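Side-chain contacts in plasmodium falciparum gamete antigen 27/25 (PDB 1N81), which is essential for sexual development of the malaria parasite in its gametocyte stage and may dimerise, though its molecular activity is not established: residues D20-A25 against V78-D83; L138-M141 against Y146-V149. One frame throughout, in Å; residues are numbered along the deposited sequence.

Contact 1: residues D20-A25 against V78-D83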
loop_
_atom_site.group_PDB
_atom_site.type_symbol
_atom_site.label_atom_id
_atom_site.label_comp_id
_atom_site.label_asym_id
_atom_site.label_seq_id
_atom_site.Cartn_x
_atom_site.Cartn_y
_atom_site.Cartn_z
ATOM N N ASP A 20 -4.572 -5.659 -0.949
ATOM C CA ASP A 20 -4.520 -6.439 -2.193
ATOM C C ASP A 20 -4.962 -5.644 -3.384
ATOM O O ASP A 20 -4.344 -5.708 -4.461
ATOM C CB ASP A 20 -5.353 -7.728 -2.085
ATOM C CG ASP A 20 -4.587 -8.843 -1.380
ATOM O OD1 ASP A 20 -3.376 -8.637 -1.115
ATOM O OD2 ASP A 20 -5.163 -9.917 -1.103
ATOM N N ILE A 21 -6.022 -4.874 -3.199
ATOM C CA ILE A 21 -6.537 -4.052 -4.272
ATOM C C ILE A 21 -5.519 -3.024 -4.817
ATOM O O ILE A 21 -5.262 -2.964 -6.029
ATOM C CB ILE A 21 -7.798 -3.311 -3.806
ATOM C CG1 ILE A 21 -8.971 -4.306 -3.736
ATOM C CG2 ILE A 21 -8.108 -2.152 -4.740
ATOM C CD1 ILE A 21 -10.123 -3.823 -2.894
ATOM N N GLU A 22 -4.950 -2.242 -3.908
ATOM C CA GLU A 22 -3.972 -1.200 -4.232
ATOM C C GLU A 22 -2.687 -1.767 -4.823
ATOM O O GLU A 22 -2.193 -1.292 -5.839
ATOM C CB GLU A 22 -3.600 -0.416 -2.958
ATOM C CG GLU A 22 -2.377 0.515 -3.131
ATOM C CD GLU A 22 -2.326 1.682 -2.133
ATOM O OE1 GLU A 22 -1.315 2.427 -2.128
ATOM O OE2 GLU A 22 -3.291 1.868 -1.367
ATOM N N PHE A 23 -2.145 -2.797 -4.190
ATOM C CA PHE A 23 -0.893 -3.322 -4.688
ATOM C C PHE A 23 -1.003 -4.139 -5.975
ATOM O O PHE A 23 -0.090 -4.095 -6.781
ATOM C CB PHE A 23 -0.156 -4.078 -3.560
ATOM C CG PHE A 23 0.447 -3.156 -2.519
ATOM C CD1 PHE A 23 -0.266 -2.813 -1.365
ATOM C CD2 PHE A 23 1.681 -2.549 -2.740
ATOM C CE1 PHE A 23 0.236 -1.877 -0.441
ATOM C CE2 PHE A 23 2.211 -1.591 -1.812
ATOM C CZ PHE A 23 1.477 -1.259 -0.655
ATOM N N HIS A 24 -2.099 -4.873 -6.185
ATOM C CA HIS A 24 -2.229 -5.611 -7.449
ATOM C C HIS A 24 -2.549 -4.622 -8.544
ATOM O O HIS A 24 -2.084 -4.756 -9.683
ATOM C CB HIS A 24 -3.316 -6.688 -7.375
ATOM C CG HIS A 24 -2.871 -7.928 -6.666
ATOM N ND1 HIS A 24 -2.310 -9.002 -7.327
ATOM C CD2 HIS A 24 -2.823 -8.238 -5.345
ATOM C CE1 HIS A 24 -1.933 -9.912 -6.446
ATOM N NE2 HIS A 24 -2.231 -9.474 -5.232
ATOM N N ALA A 25 -3.321 -3.594 -8.209
ATOM C CA ALA A 25 -3.616 -2.597 -9.234
ATOM C C ALA A 25 -2.280 -1.930 -9.631
ATOM O O ALA A 25 -2.045 -1.618 -10.804
ATOM C CB ALA A 25 -4.619 -1.530 -8.707
ATOM N N VAL A 78 -5.060 6.002 -5.669
ATOM C CA VAL A 78 -4.580 6.419 -6.989
ATOM C C VAL A 78 -3.304 7.256 -6.847
ATOM O O VAL A 78 -2.325 7.040 -7.577
ATOM C CB VAL A 78 -5.634 7.247 -7.752
ATOM C CG1 VAL A 78 -5.028 7.761 -9.079
ATOM C CG2 VAL A 78 -6.864 6.382 -8.042
ATOM N N ASN A 79 -3.316 8.203 -5.909
ATOM C CA ASN A 79 -2.134 9.032 -5.696
ATOM C C ASN A 79 -0.922 8.183 -5.353
ATOM O O ASN A 79 0.136 8.324 -5.969
ATOM C CB ASN A 79 -2.339 10.045 -4.558
ATOM C CG ASN A 79 -3.342 11.120 -4.903
ATOM O OD1 ASN A 79 -3.520 11.448 -6.063
ATOM N ND2 ASN A 79 -3.992 11.686 -3.891
ATOM N N ARG A 80 -1.079 7.301 -4.366
ATOM C CA ARG A 80 0.038 6.451 -3.938
ATOM C C ARG A 80 0.551 5.602 -5.095
ATOM O O ARG A 80 1.756 5.421 -5.255
ATOM C CB ARG A 80 -0.369 5.553 -2.750
ATOM C CG ARG A 80 -0.376 6.290 -1.377
ATOM C CD ARG A 80 -0.534 5.269 -0.247
ATOM N NE ARG A 80 -1.795 4.528 -0.357
ATOM C CZ ARG A 80 -2.939 4.928 0.182
ATOM N NH1 ARG A 80 -2.967 6.067 0.870
ATOM N NH2 ARG A 80 -4.039 4.179 0.062
ATOM N N ILE A 81 -0.359 5.091 -5.912
ATOM C CA ILE A 81 0.060 4.262 -7.026
ATOM C C ILE A 81 0.898 5.105 -8.007
ATOM O O ILE A 81 1.999 4.709 -8.395
ATOM C CB ILE A 81 -1.164 3.636 -7.749
ATOM C CG1 ILE A 81 -1.753 2.475 -6.910
ATOM C CG2 ILE A 81 -0.747 3.150 -9.122
ATOM C CD1 ILE A 81 -3.110 1.874 -7.489
ATOM N N SER A 82 0.384 6.269 -8.395
ATOM C CA SER A 82 1.131 7.115 -9.316
ATOM C C SER A 82 2.498 7.443 -8.707
ATOM O O SER A 82 3.510 7.411 -9.399
ATOM C CB SER A 82 0.366 8.406 -9.628
ATOM O OG SER A 82 1.068 9.121 -10.633
ATOM N N ASP A 83 2.548 7.732 -7.412
ATOM C CA ASP A 83 3.849 8.028 -6.835
ATOM C C ASP A 83 4.815 6.853 -6.923
ATOM O O ASP A 83 6.010 7.048 -7.117
ATOM C CB ASP A 83 3.702 8.512 -5.394
ATOM C CG ASP A 83 3.033 9.890 -5.315
ATOM O OD1 ASP A 83 2.931 10.569 -6.370
ATOM O OD2 ASP A 83 2.619 10.299 -4.211
#
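A buried salt bridge between two packed helices, Glu-22 of helix 13-35 with Arg-80 of helix 71-89, lies near the centre of this all-helical protein and illustrates how a charged pair can be accommodated in a helical core. The segments run roughly parallel, their axes 33° apart and 10.1 Å from each other at closest approach. Arg-80 meets the carboxylate side-on with two nitrogens, one for each oxygen: NE of Arg-80 donates to OE1 of Glu-22 at 2.8 Å, and NH2 of Arg-80 donates to OE2 of Glu-22, also at 2.8 Å. Both oxygens accept through their syn lone pairs, and both lie close to the guanidinium plane, and the two flat groups are nearly coplanar, 16° apart. Glu-22 reaches across with CG anti to its backbone N (chi1 169°) and the rest of the chain extended, while the arginine bends at chi3 and crosses it at about a right angle. Beside the bridge lies a small apolar contact: CD1 of Ile-81 touches CB of Ala-25 at 3.9 Å and also rests against the main chain of the other helix, 3.7 Å from O of Glu-22. Further partners tie the bridge into its surroundings: OE1 of Glu-22 makes a second salt bridge with Arg-84, NH1 of Arg-80 is hydrogen-bonded to OE1 of Gln-168, and Phe-169 of helix 156-173 packs on both charged side chains. Gripped by two parallel bonds, the carboxylate is fixed in rotation as well as in position; with two arginines beside it, its negative charge is probably well stabilised despite the burial.

Contact 2: residues L138-M141 against Y146-V149; sequences LIRM and YEYV
Helix 136-150 carries an intrahelical salt bridge between Arg-140 and Glu-147, an i to i+7 pair two turns apart on one side of the same helix. At this spacing a side chain has to travel along the helix to find its partner, and here the arginine does so: its CB starts out away from the later turn, but bends at chi2 (64°) and chi3 (-109°) carry the guanidinium back toward it. Glu-147 points toward the earlier turn and stays extended beyond CG, so that the two side chains meet at about a right angle. Contact is limited to one nitrogen and one oxygen, NH2 of Arg-140 standing 3.0 Å from OE1 of Glu-147. The oxygen lies at the edge of the guanidinium, in its plane, yet the carboxylate is turned 54° from that plane, unlike the flat, two-pronged pairing that arginine can make with a carboxylate. A second salt bridge, from the same NH2 to Asp-144, fills in the intervening turn, and the ring of Tyr-159 on helix 156-173 makes a cation-pi contact with Arg-140. Glu-147 is likewise shared, since its OE2 accepts a hydrogen bond from the backbone N of Phe-154, just beyond the end of the helix; the carboxylate thus links the salt bridge to the connection leading into helix 156-173. A water also bridges the two groups: it accepts from NH2 of Arg-140 at 3.1 Å and donates to OE2 of Glu-147 at 2.8 Å.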
loop_
_atom_site.group_PDB
_atom_site.type_symbol
_atom_site.label_atom_id
_atom_site.label_comp_id
_atom_site.label_asym_id
_atom_site.label_seq_id
_atom_site.Cartn_x
_atom_site.Cartn_y
_atom_site.Cartn_z
ATOM N N LEU A 138 9.565 2.253 14.052
ATOM C CA LEU A 138 9.010 0.910 13.902
ATOM C C LEU A 138 9.007 0.572 12.408
ATOM O O LEU A 138 9.389 -0.516 12.009
ATOM C CB LEU A 138 7.584 0.861 14.459
ATOM C CG LEU A 138 6.777 -0.418 14.211
ATOM C CD1 LEU A 138 7.409 -1.596 14.955
ATOM C CD2 LEU A 138 5.352 -0.216 14.680
ATOM N N ILE A 139 8.611 1.522 11.572
ATOM C CA ILE A 139 8.590 1.254 10.143
ATOM C C ILE A 139 9.985 0.914 9.601
ATOM O O ILE A 139 10.145 -0.044 8.829
ATOM C CB ILE A 139 7.966 2.429 9.368
ATOM C CG1 ILE A 139 6.466 2.521 9.719
ATOM C CG2 ILE A 139 8.135 2.222 7.851
ATOM C CD1 ILE A 139 5.819 3.830 9.269
ATOM N N ARG A 140 10.988 1.668 10.026
ATOM C CA ARG A 140 12.346 1.438 9.559
ATOM C C ARG A 140 12.804 0.037 9.938
ATOM O O ARG A 140 13.409 -0.651 9.132
ATOM C CB ARG A 140 13.316 2.464 10.153
ATOM C CG ARG A 140 14.786 2.311 9.657
ATOM C CD ARG A 140 14.946 2.571 8.146
ATOM N NE ARG A 140 15.217 1.337 7.408
ATOM C CZ ARG A 140 15.467 1.276 6.102
ATOM N NH1 ARG A 140 15.494 2.381 5.365
ATOM N NH2 ARG A 140 15.667 0.098 5.518
ATOM N N MET A 141 12.511 -0.385 11.164
ATOM C CA MET A 141 12.906 -1.718 11.588
ATOM C C MET A 141 12.158 -2.798 10.843
ATOM O O MET A 141 12.765 -3.783 10.408
ATOM C CB MET A 141 12.741 -1.876 13.102
ATOM C CG MET A 141 13.840 -1.152 13.859
ATOM S SD MET A 141 13.779 -1.464 15.634
ATOM C CE MET A 141 12.701 -0.214 16.110
ATOM N N TYR A 146 12.106 -7.030 6.196
ATOM C CA TYR A 146 11.526 -7.524 4.960
ATOM C C TYR A 146 12.340 -7.286 3.696
ATOM O O TYR A 146 12.229 -8.073 2.761
ATOM C CB TYR A 146 10.095 -7.043 4.832
ATOM C CG TYR A 146 9.231 -7.641 5.900
ATOM C CD1 TYR A 146 8.680 -6.844 6.898
ATOM C CD2 TYR A 146 8.973 -9.017 5.928
ATOM C CE1 TYR A 146 7.892 -7.392 7.897
ATOM C CE2 TYR A 146 8.186 -9.584 6.929
ATOM C CZ TYR A 146 7.642 -8.761 7.917
ATOM O OH TYR A 146 6.835 -9.302 8.906
ATOM N N GLU A 147 13.147 -6.232 3.671
ATOM C CA GLU A 147 14.043 -5.964 2.552
ATOM C C GLU A 147 15.002 -7.169 2.516
ATOM O O GLU A 147 15.250 -7.748 1.466
ATOM C CB GLU A 147 14.924 -4.743 2.814
ATOM C CG GLU A 147 14.370 -3.414 2.382
ATOM C CD GLU A 147 15.378 -2.299 2.590
ATOM O OE1 GLU A 147 15.992 -2.251 3.680
ATOM O OE2 GLU A 147 15.553 -1.458 1.675
ATOM N N TYR A 148 15.559 -7.496 3.685
ATOM C CA TYR A 148 16.507 -8.608 3.857
ATOM C C TYR A 148 15.885 -9.917 3.405
ATOM O O TYR A 148 16.449 -10.647 2.586
ATOM C CB TYR A 148 16.948 -8.727 5.321
ATOM C CG TYR A 148 17.780 -9.967 5.594
ATOM C CD1 TYR A 148 19.060 -10.091 5.071
ATOM C CD2 TYR A 148 17.241 -11.059 6.293
ATOM C CE1 TYR A 148 19.795 -11.275 5.222
ATOM C CE2 TYR A 148 17.958 -12.249 6.453
ATOM C CZ TYR A 148 19.240 -12.340 5.906
ATOM O OH TYR A 148 19.965 -13.488 6.055
ATOM N N VAL A 149 14.696 -10.201 3.922
ATOM C CA VAL A 149 13.988 -11.421 3.590
ATOM C C VAL A 149 13.668 -11.580 2.109
ATOM O O VAL A 149 13.740 -12.676 1.558
ATOM C CB VAL A 149 12.679 -11.497 4.378
ATOM C CG1 VAL A 149 11.702 -12.414 3.693
ATOM C CG2 VAL A 149 12.967 -11.984 5.792
HETATM O O HOH W 1 16.552 0.981 2.702
#

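In the fold
The two contacts follow one another along the chain, contact 1 closing before contact 2 opens, and they share no helix. Contact 1 joins helices 13-35 and 71-89 near the middle of the molecule, its centre about 6 Å from that of the chain, whereas contact 2 stays within helix 136-150, about 15 Å out. Their centres are 20 Å apart and their nearest atoms about 11 Å, so they do not touch. Helix 156-173 nevertheless reaches both, with Phe-169 at contact 1 and Tyr-159 at contact 2. The two salt bridges thus illustrate charge pairing at two levels of this helical fold: between sequence-distant helices in the core, and along one helix nearer the periphery.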